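Local coordinates for protein D-glyceraldehyde dehydrogenase (NADP(+)) (Thermoplasma acidophilum, PDB 5IZD) that oxidises D-glyceraldehyde to (R)-glycerate with NADP(+) as the electron acceptor, in the non-phosphorylated Entner-Doudoroff pathway, working as a homotetramer, at residues 149-154 and 175-180; 80-85 and 99-104; 183-188 and 198-203; 20-25 and 29-34. One frame throughout, in Å; residues are numbered along the deposited sequence.

In the fold
The four contacts gather round the NADP-binding part of an aldehyde dehydrogenase subunit. Interaction 1 touches all the others: its centre lies about 11 Å from those of interactions 2 and 3 and about 13 Å from that of interaction 4. It holds Ser-175, which binds the cofactor's 2'-phosphate, and Asn-149, the probable transition-state stabilizer. Interaction 2 meets it through OE2 of Glu-100, 2.9 Å from both Ala-152 N and Gly-153 N. Interaction 3 shares helix 178-190 with it and brings Gly-203 to NADP. Interaction 4 reaches it through Lys-22 NZ, 2.7 Å from Asp-176 O. Interactions 2 and 4 do not touch; their nearest atoms are about 7 Å apart.

Interaction 1: residues 149-154 and 175-180. With NAP (NADP nicotinamide-adenine-dinucleotide phosphate), chain I.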
# COMPACT_ATOMS: atom_id res chain seq x y z
N ASN A 149 5.97 -11.80 -31.50
CA ASN A 149 6.13 -10.42 -31.91
C ASN A 149 7.21 -9.65 -31.14
O ASN A 149 7.94 -8.86 -31.75
CB ASN A 149 4.78 -9.72 -31.96
CG ASN A 149 4.16 -9.49 -30.55
OD1 ASN A 149 4.39 -10.26 -29.61
ND2 ASN A 149 3.42 -8.40 -30.42
N PHE A 150 7.33 -9.90 -29.82
CA PHE A 150 8.43 -9.39 -28.99
C PHE A 150 9.01 -10.61 -28.31
O PHE A 150 8.85 -10.83 -27.08
CB PHE A 150 7.95 -8.31 -28.01
CG PHE A 150 7.49 -7.07 -28.71
CD1 PHE A 150 8.42 -6.14 -29.19
CD2 PHE A 150 6.17 -6.93 -29.06
CE1 PHE A 150 8.02 -5.04 -29.96
CE2 PHE A 150 5.76 -5.85 -29.85
CZ PHE A 150 6.69 -4.90 -30.29
N PRO A 151 9.73 -11.41 -29.11
CA PRO A 151 10.12 -12.72 -28.67
C PRO A 151 11.20 -12.76 -27.58
O PRO A 151 11.52 -13.86 -27.09
CB PRO A 151 10.65 -13.38 -29.98
CG PRO A 151 11.28 -12.22 -30.72
CD PRO A 151 10.37 -11.04 -30.40
N ALA A 152 11.88 -11.64 -27.31
CA ALA A 152 12.87 -11.58 -26.23
C ALA A 152 12.26 -10.78 -25.06
O ALA A 152 12.33 -11.22 -23.91
CB ALA A 152 14.14 -10.91 -26.71
N GLY A 153 11.65 -9.64 -25.37
CA GLY A 153 10.88 -8.79 -24.36
C GLY A 153 9.88 -9.58 -23.54
O GLY A 153 9.76 -9.42 -22.32
N MET A 154 9.14 -10.46 -24.22
CA MET A 154 8.05 -11.19 -23.55
C MET A 154 8.57 -12.30 -22.64
O MET A 154 7.94 -12.66 -21.65
CB MET A 154 7.05 -11.74 -24.56
CG MET A 154 6.29 -10.68 -25.32
SD MET A 154 5.01 -9.98 -24.23
CE MET A 154 4.26 -8.94 -25.52
N SER A 175 6.30 -20.98 -31.79
CA SER A 175 6.99 -21.78 -32.81
C SER A 175 7.65 -20.94 -33.90
O SER A 175 8.51 -21.47 -34.62
CB SER A 175 6.05 -22.78 -33.46
OG SER A 175 5.77 -23.78 -32.52
N ASP A 176 7.29 -19.67 -34.02
CA ASP A 176 7.98 -18.81 -34.97
C ASP A 176 9.32 -18.25 -34.46
O ASP A 176 10.09 -17.75 -35.27
CB ASP A 176 7.10 -17.63 -35.38
CG ASP A 176 5.91 -18.05 -36.19
OD1 ASP A 176 6.10 -18.33 -37.39
OD2 ASP A 176 4.79 -18.11 -35.64
N THR A 177 9.58 -18.30 -33.15
CA THR A 177 10.72 -17.62 -32.55
C THR A 177 11.35 -18.40 -31.39
O THR A 177 11.59 -17.84 -30.32
CB THR A 177 10.37 -16.20 -32.03
OG1 THR A 177 9.37 -16.29 -31.01
CG2 THR A 177 9.90 -15.27 -33.13
N PRO A 178 11.74 -19.68 -31.63
CA PRO A 178 12.40 -20.40 -30.56
C PRO A 178 13.78 -19.83 -30.09
O PRO A 178 14.12 -20.01 -28.93
CB PRO A 178 12.59 -21.78 -31.18
CG PRO A 178 12.76 -21.55 -32.64
CD PRO A 178 11.67 -20.48 -32.86
N GLY A 179 14.54 -19.20 -30.99
CA GLY A 179 15.99 -18.93 -30.81
C GLY A 179 16.23 -17.87 -29.71
O GLY A 179 17.12 -18.00 -28.85
N SER A 180 15.44 -16.82 -29.73
CA SER A 180 15.68 -15.73 -28.78
C SER A 180 15.35 -16.21 -27.36
O SER A 180 16.06 -15.90 -26.40
CB SER A 180 14.96 -14.45 -29.23
OG SER A 180 13.58 -14.67 -29.34
PA NAP I . -0.87 -17.41 -30.46
O1A NAP I . -1.41 -18.58 -31.21
O2A NAP I . -1.78 -16.71 -29.47
O5B NAP I . 0.51 -17.88 -29.70
C5B NAP I . 0.93 -17.42 -28.40
C4B NAP I . 1.59 -18.58 -27.62
O4B NAP I . 0.59 -19.55 -27.25
C3B NAP I . 2.63 -19.35 -28.45
O3B NAP I . 3.67 -19.84 -27.57
C2B NAP I . 1.82 -20.50 -29.00
O2B NAP I . 2.61 -21.58 -29.48
C1B NAP I . 0.97 -20.85 -27.81
N9A NAP I . -0.23 -21.65 -28.10
C8A NAP I . -0.89 -21.80 -29.28
N7A NAP I . -1.92 -22.62 -29.17
C5A NAP I . -1.93 -22.98 -27.82
C6A NAP I . -2.77 -23.80 -27.07
N6A NAP I . -3.82 -24.43 -27.59
N1A NAP I . -2.50 -23.96 -25.75
C2A NAP I . -1.43 -23.34 -25.22
N3A NAP I . -0.57 -22.55 -25.87
C4A NAP I . -0.89 -22.40 -27.18
O3 NAP I . -0.36 -16.35 -31.53
PN NAP I . -0.37 -16.41 -33.14
O1N NAP I . 0.55 -17.53 -33.62
O2N NAP I . 0.02 -15.06 -33.69
O5D NAP I . -1.83 -16.74 -33.51
P2B NAP I . 2.76 -21.80 -31.11
O1X NAP I . 3.58 -23.08 -31.29
O2X NAP I . 3.48 -20.67 -31.66
O3X NAP I . 1.40 -21.98 -31.72
O HOH W 1 10.80 -16.20 -28.10
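Pro-151 turns the CB corner of its ring into a notch formed by Thr-177 and Ser-180. Its CB lies 3.3 Å from Thr-177 OG1 and equally close to Ser-180 OG, while its CG comes within 3.6 Å of the same serine oxygen. The side chains of Pro-151 and Thr-177 meet at about a right angle, with CG2 of the threonine also packed against the proline CB. Ser-180 places its hydroxyl between its own backbone N and carbonyl carbon (chi1 58°), which brings OG to 3.2 Å from Pro-151 O. A water ties the two backbones together, donating to Pro-151 O at 2.6 Å and to Thr-177 O at 2.9 Å. Beside this small buried junction, Ser-175 grips the 2'-phosphate of NADP twice: its N donates to O2X at 2.8 Å in a nearly straight bond (166°), and its OG donates to O1X at 2.6 Å. These contacts are consistent with the enzyme's use of NADP. At the other end, Asn-149 ND2 is hydrogen-bonded to the oxidised cysteine, 3-sulfinoalanine, at position 281. The contact thus joins the turns that lead into helices 153-164 and 178-190. Glu-89 of helix 79-90 receives the N-H groups of Gly-179 and Ser-180, Glu-100 of helix 94-112 those of Ala-152 and Gly-153, and Phe-34 of strand 30-35 covers Ser-175 and Pro-178.

Interaction 2: residues 80-85 and 99-104; sequences AELENI and EEVDGV
Val-101 pushes one methyl, CG2, between the side chains of Leu-82 and Glu-83 on the facing helix. That methyl is 3.7 Å from Leu-82 CD2 and 3.7 Å from Glu-83 CG, so a single branch carries the close approach to both residues. Leu-82 points toward the neighbouring helix and presents CG as well as CD2 to the valine, the two side chains crossing at a slant. Glu-83 contributes the aliphatic part of its chain, set at about a right angle to Val-101. Its CG is anti to the carbonyl carbon (chi1 -81°), and beyond CG the chain runs extended, carrying the carboxylate past the valine. The backbones come closest at this point, with Glu-83 CA 6.6 Å from Val-101 CA.

The acidic end of Glu-83 is held from outside the pair: OE2 forms a salt bridge with Arg-79, whose guanidinium also bridges to Asp-102 OD1. The arginine therefore links the two helices and probably offsets the like charges of Glu-83 OE2 and Asp-102 OD1, 5.6 Å apart. On the other flank, Leu-82 packs against Ala-152 and against Ser-180 and Trp-183 of helix 178-190, while Val-104 also covers Ala-152 and, further out, Glu-100 is salt-bridged to Lys-92. The arrangement is that of a helical hairpin: helices 79-90 and 94-112, joined by a short connection, pack apolar side chains between them beside the NADP-binding part of the aldehyde dehydrogenase fold.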
# COMPACT_ATOMS: atom_id res chain seq x y z
N ALA A 80 24.76 -8.11 -28.25
CA ALA A 80 24.87 -8.24 -29.70
C ALA A 80 24.36 -9.58 -30.25
O ALA A 80 23.68 -9.59 -31.27
CB ALA A 80 26.34 -8.04 -30.15
N GLU A 81 24.66 -10.69 -29.59
CA GLU A 81 24.20 -12.00 -30.06
C GLU A 81 22.65 -12.06 -30.06
O GLU A 81 22.01 -12.58 -30.99
CB GLU A 81 24.78 -13.11 -29.18
CG GLU A 81 26.30 -13.28 -29.28
CD GLU A 81 26.78 -14.35 -28.27
OE1 GLU A 81 25.93 -14.95 -27.56
OE2 GLU A 81 27.99 -14.56 -28.13
N LEU A 82 22.03 -11.46 -29.08
CA LEU A 82 20.59 -11.47 -29.02
C LEU A 82 19.94 -10.54 -30.05
O LEU A 82 18.94 -10.91 -30.64
CB LEU A 82 20.12 -11.09 -27.61
CG LEU A 82 18.60 -11.12 -27.50
CD1 LEU A 82 18.03 -12.49 -27.82
CD2 LEU A 82 18.22 -10.74 -26.08
N GLU A 83 20.56 -9.42 -30.30
CA GLU A 83 20.14 -8.45 -31.28
C GLU A 83 20.11 -9.12 -32.66
O GLU A 83 19.18 -9.01 -33.40
CB GLU A 83 21.07 -7.26 -31.24
CG GLU A 83 20.75 -6.27 -30.13
CD GLU A 83 21.82 -5.23 -29.89
OE1 GLU A 83 22.77 -5.10 -30.67
OE2 GLU A 83 21.73 -4.51 -28.91
N ASN A 84 21.16 -9.84 -32.97
CA ASN A 84 21.27 -10.61 -34.18
C ASN A 84 20.20 -11.69 -34.36
O ASN A 84 19.63 -11.82 -35.43
CB ASN A 84 22.69 -11.19 -34.33
CG ASN A 84 23.74 -10.11 -34.50
OD1 ASN A 84 23.44 -8.98 -34.95
ND2 ASN A 84 24.98 -10.42 -34.15
N ILE A 85 19.94 -12.45 -33.32
CA ILE A 85 18.91 -13.50 -33.39
C ILE A 85 17.53 -12.90 -33.71
O ILE A 85 16.81 -13.40 -34.57
CB ILE A 85 18.84 -14.26 -32.07
CG1 ILE A 85 20.11 -15.13 -31.96
CG2 ILE A 85 17.57 -15.10 -31.99
CD1 ILE A 85 20.39 -15.62 -30.57
N GLU A 99 16.46 -1.84 -29.34
CA GLU A 99 15.47 -1.37 -28.39
C GLU A 99 14.84 -2.54 -27.60
O GLU A 99 14.72 -2.47 -26.39
CB GLU A 99 14.43 -0.47 -29.10
CG GLU A 99 13.09 -0.39 -28.46
CD GLU A 99 12.20 0.64 -29.14
OE1 GLU A 99 11.46 1.31 -28.37
OE2 GLU A 99 12.20 0.74 -30.38
N GLU A 100 14.54 -3.64 -28.27
CA GLU A 100 14.00 -4.78 -27.59
C GLU A 100 14.94 -5.36 -26.54
O GLU A 100 14.53 -5.73 -25.47
CB GLU A 100 13.52 -5.85 -28.55
CG GLU A 100 12.88 -7.00 -27.82
CD GLU A 100 12.07 -7.92 -28.68
OE1 GLU A 100 11.91 -7.67 -29.87
OE2 GLU A 100 11.60 -8.89 -28.15
N VAL A 101 16.22 -5.40 -26.86
CA VAL A 101 17.22 -5.90 -25.94
C VAL A 101 17.43 -4.91 -24.78
O VAL A 101 17.64 -5.30 -23.67
CB VAL A 101 18.50 -6.30 -26.69
CG1 VAL A 101 19.55 -6.75 -25.72
CG2 VAL A 101 18.19 -7.40 -27.68
N ASP A 102 17.34 -3.63 -25.06
CA ASP A 102 17.43 -2.62 -24.05
C ASP A 102 16.33 -2.96 -23.01
O ASP A 102 16.55 -2.96 -21.84
CB ASP A 102 17.10 -1.27 -24.66
CG ASP A 102 18.29 -0.58 -25.29
OD1 ASP A 102 19.40 -1.07 -25.17
OD2 ASP A 102 18.12 0.49 -25.87
N GLY A 103 15.15 -3.24 -23.51
CA GLY A 103 13.99 -3.56 -22.73
C GLY A 103 14.09 -4.83 -21.95
O GLY A 103 13.53 -4.93 -20.89
N VAL A 104 14.80 -5.80 -22.47
CA VAL A 104 14.99 -7.04 -21.78
C VAL A 104 15.80 -6.73 -20.52
O VAL A 104 15.50 -7.20 -19.48
CB VAL A 104 15.72 -8.10 -22.67
CG1 VAL A 104 16.38 -9.18 -21.86
CG2 VAL A 104 14.79 -8.75 -23.67

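Interaction 3: residues 183-188 and 198-203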
# COMPACT_ATOMS: atom_id res chain seq x y z
N TRP A 183 18.11 -18.53 -26.13
CA TRP A 183 19.32 -17.78 -25.79
C TRP A 183 19.21 -17.10 -24.37
O TRP A 183 20.15 -17.17 -23.54
CB TRP A 183 19.63 -16.79 -26.89
CG TRP A 183 20.88 -16.01 -26.73
CD1 TRP A 183 22.07 -16.30 -27.31
CD2 TRP A 183 21.09 -14.80 -25.94
NE1 TRP A 183 23.00 -15.35 -26.95
CE2 TRP A 183 22.42 -14.40 -26.15
CE3 TRP A 183 20.27 -14.01 -25.14
CZ2 TRP A 183 22.98 -13.27 -25.53
CZ3 TRP A 183 20.81 -12.85 -24.51
CH2 TRP A 183 22.16 -12.50 -24.71
N ILE A 184 18.05 -16.55 -24.08
CA ILE A 184 17.78 -15.95 -22.77
C ILE A 184 17.83 -16.98 -21.68
O ILE A 184 18.51 -16.77 -20.68
CB ILE A 184 16.42 -15.20 -22.77
CG1 ILE A 184 16.56 -13.96 -23.63
CG2 ILE A 184 16.02 -14.79 -21.36
CD1 ILE A 184 15.27 -13.37 -24.08
N VAL A 185 17.17 -18.11 -21.90
CA VAL A 185 17.17 -19.24 -20.99
C VAL A 185 18.59 -19.69 -20.64
O VAL A 185 18.89 -19.94 -19.47
CB VAL A 185 16.34 -20.43 -21.55
CG1 VAL A 185 16.57 -21.71 -20.74
CG2 VAL A 185 14.84 -20.08 -21.54
N ARG A 186 19.43 -19.79 -21.66
CA ARG A 186 20.83 -20.21 -21.49
C ARG A 186 21.54 -19.17 -20.61
O ARG A 186 22.26 -19.57 -19.70
CB ARG A 186 21.52 -20.42 -22.85
CG ARG A 186 22.98 -20.95 -22.80
CD ARG A 186 23.49 -21.33 -24.19
NE ARG A 186 22.81 -22.51 -24.77
CZ ARG A 186 23.12 -23.80 -24.54
NH1 ARG A 186 24.13 -24.17 -23.75
NH2 ARG A 186 22.39 -24.77 -25.13
N LYS A 187 21.26 -17.87 -20.77
CA LYS A 187 21.87 -16.86 -19.89
C LYS A 187 21.45 -17.04 -18.42
O LYS A 187 22.27 -16.92 -17.54
CB LYS A 187 21.64 -15.43 -20.41
CG LYS A 187 22.38 -15.16 -21.72
CD LYS A 187 23.87 -14.91 -21.48
CE LYS A 187 24.64 -14.93 -22.80
NZ LYS A 187 24.81 -16.34 -23.27
N PHE A 188 20.18 -17.35 -18.18
CA PHE A 188 19.72 -17.67 -16.83
C PHE A 188 20.41 -18.91 -16.26
O PHE A 188 20.85 -18.93 -15.06
CB PHE A 188 18.19 -17.81 -16.80
CG PHE A 188 17.51 -16.53 -16.61
CD1 PHE A 188 17.25 -15.71 -17.69
CD2 PHE A 188 17.18 -16.09 -15.34
CE1 PHE A 188 16.59 -14.51 -17.53
CE2 PHE A 188 16.53 -14.87 -15.18
CZ PHE A 188 16.25 -14.07 -16.28
N LEU A 198 13.97 -23.66 -13.87
CA LEU A 198 13.64 -23.12 -15.17
C LEU A 198 13.75 -24.21 -16.22
O LEU A 198 14.82 -24.77 -16.40
CB LEU A 198 14.60 -21.99 -15.53
CG LEU A 198 14.35 -21.31 -16.90
CD1 LEU A 198 12.94 -20.78 -16.99
CD2 LEU A 198 15.33 -20.19 -17.10
N ASN A 199 12.66 -24.48 -16.93
CA ASN A 199 12.63 -25.50 -17.99
C ASN A 199 12.11 -24.86 -19.28
O ASN A 199 11.22 -24.01 -19.24
CB ASN A 199 11.76 -26.69 -17.60
CG ASN A 199 12.16 -27.27 -16.25
OD1 ASN A 199 12.99 -28.20 -16.18
ND2 ASN A 199 11.65 -26.70 -15.19
N PHE A 200 12.62 -25.37 -20.42
CA PHE A 200 12.41 -24.79 -21.74
C PHE A 200 11.93 -25.90 -22.65
O PHE A 200 12.65 -26.90 -22.87
CB PHE A 200 13.74 -24.23 -22.27
CG PHE A 200 13.64 -23.58 -23.63
CD1 PHE A 200 12.94 -22.40 -23.81
CD2 PHE A 200 14.25 -24.15 -24.73
CE1 PHE A 200 12.89 -21.78 -25.05
CE2 PHE A 200 14.18 -23.53 -26.00
CZ PHE A 200 13.49 -22.34 -26.15
N ILE A 201 10.72 -25.71 -23.16
CA ILE A 201 10.03 -26.69 -23.97
C ILE A 201 9.55 -25.98 -25.24
O ILE A 201 8.78 -24.98 -25.17
CB ILE A 201 8.80 -27.23 -23.22
CG1 ILE A 201 9.22 -28.19 -22.13
CG2 ILE A 201 7.84 -27.94 -24.17
CD1 ILE A 201 9.74 -29.52 -22.64
N THR A 202 9.95 -26.50 -26.39
CA THR A 202 9.49 -26.00 -27.67
C THR A 202 8.62 -27.11 -28.28
O THR A 202 8.76 -28.30 -27.97
CB THR A 202 10.67 -25.68 -28.67
OG1 THR A 202 11.52 -26.82 -28.87
CG2 THR A 202 11.51 -24.46 -28.16
N GLY A 203 7.73 -26.70 -29.17
CA GLY A 203 6.79 -27.56 -29.85
C GLY A 203 5.54 -26.77 -30.13
O GLY A 203 5.24 -25.76 -29.41
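Val-185 faces Leu-198 and Phe-200 inside a beta-alpha-beta unit, in which helix 178-190 connects strand 168-172 to strand 198-200 and packs on the sheet. The helix and strand segments run nearly antiparallel (153°), their axes 9.6 Å apart. The tight part is wholly apolar. Val-185 straddles two strand residues with its separate methyls: CG2 reaches Phe-200 CD1 at 3.8 Å, approaching the ring obliquely, while CG1 sits 4.1 Å from Leu-198 CD2. One turn later Phe-188 adds its CB, and its ring leads away toward Leu-163 of helix 153-164.

On the more open flank, the partly exposed Arg-186 makes a cation-pi contact with Trp-11. Trp-183 and Lys-187, by contrast, are buried against helix 39-77, where Lys-187 lays its CE over a face of the indole. Beyond the strand, the chain reaches Gly-203, which touches NADP. With CG anti to the backbone N (chi1 -180°), Leu-198 extends toward the helix and brings CD2 to 3.7 Å from Phe-188 CB.

Interaction 4: residues 20-25 and 29-34; sequences VDKYSP and QVIGRF
Val-20 and Phe-34 form a hydrogen-bonded pair in a beta hairpin of strands 19-23 and 30-35: Val-20 N donates to Phe-34 O at 3.0 Å and Phe-34 N to Val-20 O at 3.1 Å. A classic beta bulge interrupts the regular pairing, with Ile-31 and Gly-32 both opposite Lys-22. Gly-32 O accepts from Lys-22 N at 3.0 Å in an almost straight bond (174°), although the donor stands well above the carbonyl plane. Lys-22 O instead receives Ile-31 N at 2.9 Å, and Ser-24 N closes the turn end on Gln-29 O at 2.9 Å.

The polar side chains look outside the pair. Lys-22 NZ is bound by Asp-176 O and Glu-89 O, with a weak bond to Tyr-23 O; Ser-24 OG accepts from Val-26 N and Thr-27 N. Arg-33 is salt-bridged to Asp-2, while Asp-21 OD1 lies alongside its chain, 3.4 Å from Arg-33 CG. Two CH-pi contacts complete the packing. Val-30 CG2 lies over a face of the Tyr-23 ring, 3.9 Å from its centroid. A chi1 of 58° folds the Phe-34 ring back over the strand pair, and Val-20 CB lies over its face, 3.8 Å from the centroid.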
# COMPACT_ATOMS: atom_id res chain seq x y z
N VAL A 20 10.99 -29.27 -36.06
CA VAL A 20 10.16 -28.41 -36.88
C VAL A 20 11.03 -27.30 -37.48
O VAL A 20 11.92 -26.76 -36.80
CB VAL A 20 9.08 -27.75 -36.00
CG1 VAL A 20 8.13 -26.90 -36.82
CG2 VAL A 20 8.30 -28.81 -35.20
N ASP A 21 10.79 -26.97 -38.75
CA ASP A 21 11.55 -25.92 -39.40
C ASP A 21 11.13 -24.51 -38.96
O ASP A 21 9.97 -24.23 -38.78
CB ASP A 21 11.41 -26.01 -40.94
CG ASP A 21 12.05 -27.25 -41.50
OD1 ASP A 21 12.94 -27.82 -40.83
OD2 ASP A 21 11.68 -27.65 -42.64
N LYS A 22 12.12 -23.63 -38.88
CA LYS A 22 11.92 -22.18 -38.73
C LYS A 22 12.29 -21.48 -40.04
O LYS A 22 13.41 -21.68 -40.56
CB LYS A 22 12.82 -21.66 -37.60
CG LYS A 22 13.15 -20.17 -37.62
CD LYS A 22 11.94 -19.36 -37.39
CE LYS A 22 12.30 -17.89 -37.52
NZ LYS A 22 11.04 -17.07 -37.67
N TYR A 23 11.36 -20.69 -40.56
CA TYR A 23 11.51 -19.82 -41.74
C TYR A 23 11.92 -18.40 -41.44
O TYR A 23 11.42 -17.78 -40.44
CB TYR A 23 10.18 -19.75 -42.50
CG TYR A 23 9.89 -21.04 -43.22
CD1 TYR A 23 9.33 -22.13 -42.55
CD2 TYR A 23 10.26 -21.20 -44.56
CE1 TYR A 23 9.11 -23.35 -43.24
CE2 TYR A 23 10.01 -22.37 -45.23
CZ TYR A 23 9.43 -23.42 -44.55
OH TYR A 23 9.25 -24.59 -45.22
N SER A 24 12.80 -17.86 -42.29
CA SER A 24 13.14 -16.43 -42.29
C SER A 24 12.00 -15.62 -42.90
O SER A 24 11.58 -15.90 -44.01
CB SER A 24 14.39 -16.15 -43.12
OG SER A 24 14.54 -14.76 -43.37
N PRO A 25 11.57 -14.56 -42.21
CA PRO A 25 10.55 -13.72 -42.85
C PRO A 25 11.12 -12.75 -43.87
O PRO A 25 10.36 -12.13 -44.60
CB PRO A 25 9.93 -12.94 -41.66
CG PRO A 25 10.99 -12.87 -40.68
CD PRO A 25 11.73 -14.20 -40.79
N GLN A 29 13.16 -18.60 -46.59
CA GLN A 29 13.86 -19.89 -46.62
C GLN A 29 14.01 -20.40 -45.19
O GLN A 29 13.97 -19.62 -44.22
CB GLN A 29 15.26 -19.75 -47.22
CG GLN A 29 15.31 -19.19 -48.63
CD GLN A 29 14.27 -19.81 -49.59
OE1 GLN A 29 14.27 -21.00 -49.83
NE2 GLN A 29 13.38 -18.98 -50.13
N VAL A 30 14.21 -21.70 -45.08
CA VAL A 30 14.45 -22.31 -43.83
C VAL A 30 15.79 -21.85 -43.26
O VAL A 30 16.76 -21.91 -43.96
CB VAL A 30 14.40 -23.83 -43.98
CG1 VAL A 30 14.87 -24.45 -42.69
CG2 VAL A 30 12.94 -24.26 -44.23
N ILE A 31 15.86 -21.44 -42.00
CA ILE A 31 17.12 -20.99 -41.38
C ILE A 31 17.49 -21.70 -40.06
O ILE A 31 18.53 -21.41 -39.47
CB ILE A 31 17.14 -19.43 -41.15
CG1 ILE A 31 16.06 -19.03 -40.14
CG2 ILE A 31 17.13 -18.67 -42.50
CD1 ILE A 31 16.15 -17.59 -39.63
N GLY A 32 16.64 -22.59 -39.56
CA GLY A 32 16.88 -23.25 -38.28
C GLY A 32 15.84 -24.32 -38.03
O GLY A 32 14.95 -24.53 -38.84
N ARG A 33 15.96 -24.98 -36.88
CA ARG A 33 15.02 -26.01 -36.45
C ARG A 33 14.94 -25.97 -34.95
O ARG A 33 15.85 -25.51 -34.27
CB ARG A 33 15.50 -27.41 -36.87
CG ARG A 33 15.14 -27.82 -38.29
CD ARG A 33 16.11 -28.88 -38.85
NE ARG A 33 17.47 -28.32 -38.81
CZ ARG A 33 17.97 -27.41 -39.65
NH1 ARG A 33 17.30 -26.97 -40.74
NH2 ARG A 33 19.21 -26.94 -39.45
N PHE A 34 13.86 -26.50 -34.43
CA PHE A 34 13.72 -26.71 -33.00
C PHE A 34 13.12 -28.06 -32.71
O PHE A 34 12.44 -28.65 -33.55
CB PHE A 34 12.89 -25.58 -32.37
CG PHE A 34 11.51 -25.39 -32.94
CD1 PHE A 34 11.28 -24.58 -34.06
CD2 PHE A 34 10.41 -25.99 -32.34
CE1 PHE A 34 9.97 -24.36 -34.55
CE2 PHE A 34 9.10 -25.76 -32.81
CZ PHE A 34 8.88 -24.94 -33.90